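Local coordinates for DNA mismatch repair protein PMS1 (Saccharomyces cerevisiae, PDB 3H4L) that binds ATP through its N-terminal GHKL-type ATPase domain and takes part in DNA mismatch repair, probably as a MutL-family protein, at residues Lys306-Val311 and Tyr357-Glu362. Residues are numbered along the deposited sequence; the frame is centred on the assembly and turned at random.
Sequences KTFNNV and YYNRQE
Tyr358 meets Phe308 with its CB methylene, which lies over one face of the phenyl ring, 3.5 Å from the ring centroid and only 16° off the normal, in a CH-pi contact. The closest ring atom is CZ, with Phe308 CZ to Tyr358 CB 3.4 Å. With CG of Tyr358 anti to its carbonyl carbon (chi1 -87°), the phenol runs on past the phenylalanine, and the two rings sit obliquely, planes at 43°. Tyrosine suits this place because its methylene and ring are apolar while the hydroxyl at the far end hydrogen-bonds the backbone O of Ser269, at the end of strand 261-269. Next along the helix, Asn359 brings its backbone N to 3.6 Å from CE2 of Phe308; its amide CG lies at the edge of the ring, in plane, with Asn359 OD1 3.7 Å from Phe308 CE2. A short polar amide can border an aromatic ring and still face solvent on this exposed flank. The contact belongs to the S5-like domain of the MutL family, where helices pack on a four-stranded mixed sheet; here the loop following helix 295-306 leans on the C-terminal end of helix 343-362. Phenylalanine suits the loop by offering a flat apolar face to the methylene and an edge to polar groups; cut back to an alanine, it would probably cost segment 306-311 its side-chain contact with segment 357-362. One turn beyond Tyr358, Glu362 stretches an extended chain and sets OE1 4.0 Å from CD2 of Phe308, near the ring plane, a long contact, probably mildly favourable because ring-edge hydrogens are weakly positive; the carboxylate stands nearly perpendicular to the ring.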
loop_
_atom_site.group_PDB
_atom_site.type_symbol
_atom_site.label_atom_id
_atom_site.label_comp_id
_atom_site.label_asym_id
_atom_site.label_seq_id
_atom_site.Cartn_x
_atom_site.Cartn_y
_atom_site.Cartn_z
ATOM N N LYS B 306 -7.162 -28.855 -17.226
ATOM C CA LYS B 306 -7.534 -29.943 -16.330
ATOM C C LYS B 306 -6.954 -31.251 -16.867
ATOM O O LYS B 306 -6.282 -31.994 -16.148
ATOM C CB LYS B 306 -9.056 -30.042 -16.235
ATOM N N THR B 307 -7.203 -31.512 -18.146
ATOM C CA THR B 307 -6.725 -32.727 -18.783
ATOM C C THR B 307 -5.249 -33.012 -18.526
ATOM O O THR B 307 -4.806 -34.147 -18.678
ATOM C CB THR B 307 -6.971 -32.689 -20.308
ATOM O OG1 THR B 307 -6.165 -31.663 -20.901
ATOM C CG2 THR B 307 -8.442 -32.407 -20.604
ATOM N N PHE B 308 -4.488 -31.994 -18.135
ATOM C CA PHE B 308 -3.061 -32.183 -17.868
ATOM C C PHE B 308 -2.758 -32.124 -16.381
ATOM O O PHE B 308 -1.772 -32.695 -15.917
ATOM C CB PHE B 308 -2.215 -31.120 -18.581
ATOM C CG PHE B 308 -2.257 -31.204 -20.079
ATOM C CD1 PHE B 308 -3.337 -30.696 -20.790
ATOM C CD2 PHE B 308 -1.217 -31.797 -20.783
ATOM C CE1 PHE B 308 -3.382 -30.775 -22.185
ATOM C CE2 PHE B 308 -1.252 -31.883 -22.174
ATOM C CZ PHE B 308 -2.337 -31.370 -22.876
ATOM N N ASN B 309 -3.613 -31.421 -15.646
ATOM C CA ASN B 309 -3.464 -31.253 -14.202
ATOM C C ASN B 309 -4.864 -30.990 -13.631
ATOM O O ASN B 309 -5.312 -29.845 -13.569
ATOM C CB ASN B 309 -2.526 -30.066 -13.925
ATOM C CG ASN B 309 -2.207 -29.889 -12.446
ATOM O OD1 ASN B 309 -3.100 -29.882 -11.603
ATOM N ND2 ASN B 309 -0.924 -29.726 -12.131
ATOM N N ASN B 310 -5.550 -32.057 -13.222
ATOM C CA ASN B 310 -6.912 -31.965 -12.686
ATOM C C ASN B 310 -7.083 -31.150 -11.409
ATOM O O ASN B 310 -7.979 -30.307 -11.317
ATOM C CB ASN B 310 -7.474 -33.376 -12.467
ATOM C CG ASN B 310 -8.027 -33.995 -13.748
ATOM O OD1 ASN B 310 -8.405 -35.171 -13.770
ATOM N ND2 ASN B 310 -8.088 -33.203 -14.816
ATOM N N VAL B 311 -6.209 -31.392 -10.438
ATOM C CA VAL B 311 -6.258 -30.718 -9.140
ATOM C C VAL B 311 -5.759 -29.261 -9.057
ATOM O O VAL B 311 -5.378 -28.811 -7.976
ATOM C CB VAL B 311 -5.496 -31.561 -8.075
ATOM C CG1 VAL B 311 -6.029 -32.991 -8.065
ATOM C CG2 VAL B 311 -4.007 -31.559 -8.368
ATOM N N TYR B 357 -0.081 -27.501 -27.278
ATOM C CA TYR B 357 1.016 -26.669 -26.780
ATOM C C TYR B 357 1.491 -27.291 -25.473
ATOM O O TYR B 357 2.688 -27.318 -25.179
ATOM C CB TYR B 357 0.543 -25.235 -26.511
ATOM C CG TYR B 357 1.370 -24.479 -25.477
ATOM C CD1 TYR B 357 2.516 -23.772 -25.847
ATOM C CD2 TYR B 357 1.006 -24.482 -24.123
ATOM C CE1 TYR B 357 3.277 -23.086 -24.904
ATOM C CE2 TYR B 357 1.763 -23.801 -23.173
ATOM C CZ TYR B 357 2.898 -23.102 -23.570
ATOM O OH TYR B 357 3.651 -22.407 -22.642
ATOM N N TYR B 358 0.537 -27.776 -24.683
ATOM C CA TYR B 358 0.858 -28.413 -23.414
ATOM C C TYR B 358 1.497 -29.783 -23.659
ATOM O O TYR B 358 2.466 -30.139 -22.990
ATOM C CB TYR B 358 -0.399 -28.546 -22.547
ATOM C CG TYR B 358 -0.688 -27.318 -21.700
ATOM C CD1 TYR B 358 -1.938 -26.687 -21.740
ATOM C CD2 TYR B 358 0.285 -26.801 -20.841
ATOM C CE1 TYR B 358 -2.211 -25.574 -20.941
ATOM C CE2 TYR B 358 0.025 -25.692 -20.037
ATOM C CZ TYR B 358 -1.223 -25.084 -20.090
ATOM O OH TYR B 358 -1.481 -24.004 -19.275
ATOM N N ASN B 359 0.966 -30.542 -24.619
ATOM C CA ASN B 359 1.529 -31.858 -24.949
ATOM C C ASN B 359 3.012 -31.694 -25.261
ATOM O O ASN B 359 3.842 -32.493 -24.832
ATOM C CB ASN B 359 0.838 -32.471 -26.173
ATOM C CG ASN B 359 -0.390 -33.285 -25.812
ATOM O OD1 ASN B 359 -0.332 -34.166 -24.953
ATOM N ND2 ASN B 359 -1.505 -33.006 -26.481
ATOM N N ARG B 360 3.330 -30.650 -26.020
ATOM C CA ARG B 360 4.710 -30.359 -26.389
ATOM C C ARG B 360 5.534 -29.917 -25.183
ATOM O O ARG B 360 6.764 -30.004 -25.189
ATOM C CB ARG B 360 4.754 -29.268 -27.463
ATOM C CG ARG B 360 4.265 -29.725 -28.827
ATOM C CD ARG B 360 4.699 -28.770 -29.934
ATOM N NE ARG B 360 4.534 -29.382 -31.250
ATOM C CZ ARG B 360 4.953 -28.846 -32.391
ATOM N NH1 ARG B 360 5.569 -27.670 -32.390
ATOM N NH2 ARG B 360 4.764 -29.492 -33.537
ATOM N N GLN B 361 4.856 -29.442 -24.148
ATOM C CA GLN B 361 5.542 -28.991 -22.951
ATOM C C GLN B 361 5.935 -30.184 -22.084
ATOM O O GLN B 361 6.979 -30.177 -21.425
ATOM C CB GLN B 361 4.645 -28.048 -22.156
ATOM C CG GLN B 361 5.386 -27.243 -21.119
ATOM C CD GLN B 361 4.495 -26.241 -20.435
ATOM O OE1 GLN B 361 3.607 -26.609 -19.666
ATOM N NE2 GLN B 361 4.717 -24.962 -20.718
ATOM N N GLU B 362 5.097 -31.212 -22.087
ATOM C CA GLU B 362 5.375 -32.394 -21.296
ATOM C C GLU B 362 6.648 -33.058 -21.811
ATOM O O GLU B 362 7.511 -33.464 -21.022
ATOM C CB GLU B 362 4.203 -33.369 -21.376
ATOM C CG GLU B 362 4.113 -34.296 -20.181
ATOM C CD GLU B 362 2.802 -35.054 -20.128
ATOM O OE1 GLU B 362 1.737 -34.426 -20.321
ATOM O OE2 GLU B 362 2.841 -36.278 -19.876
#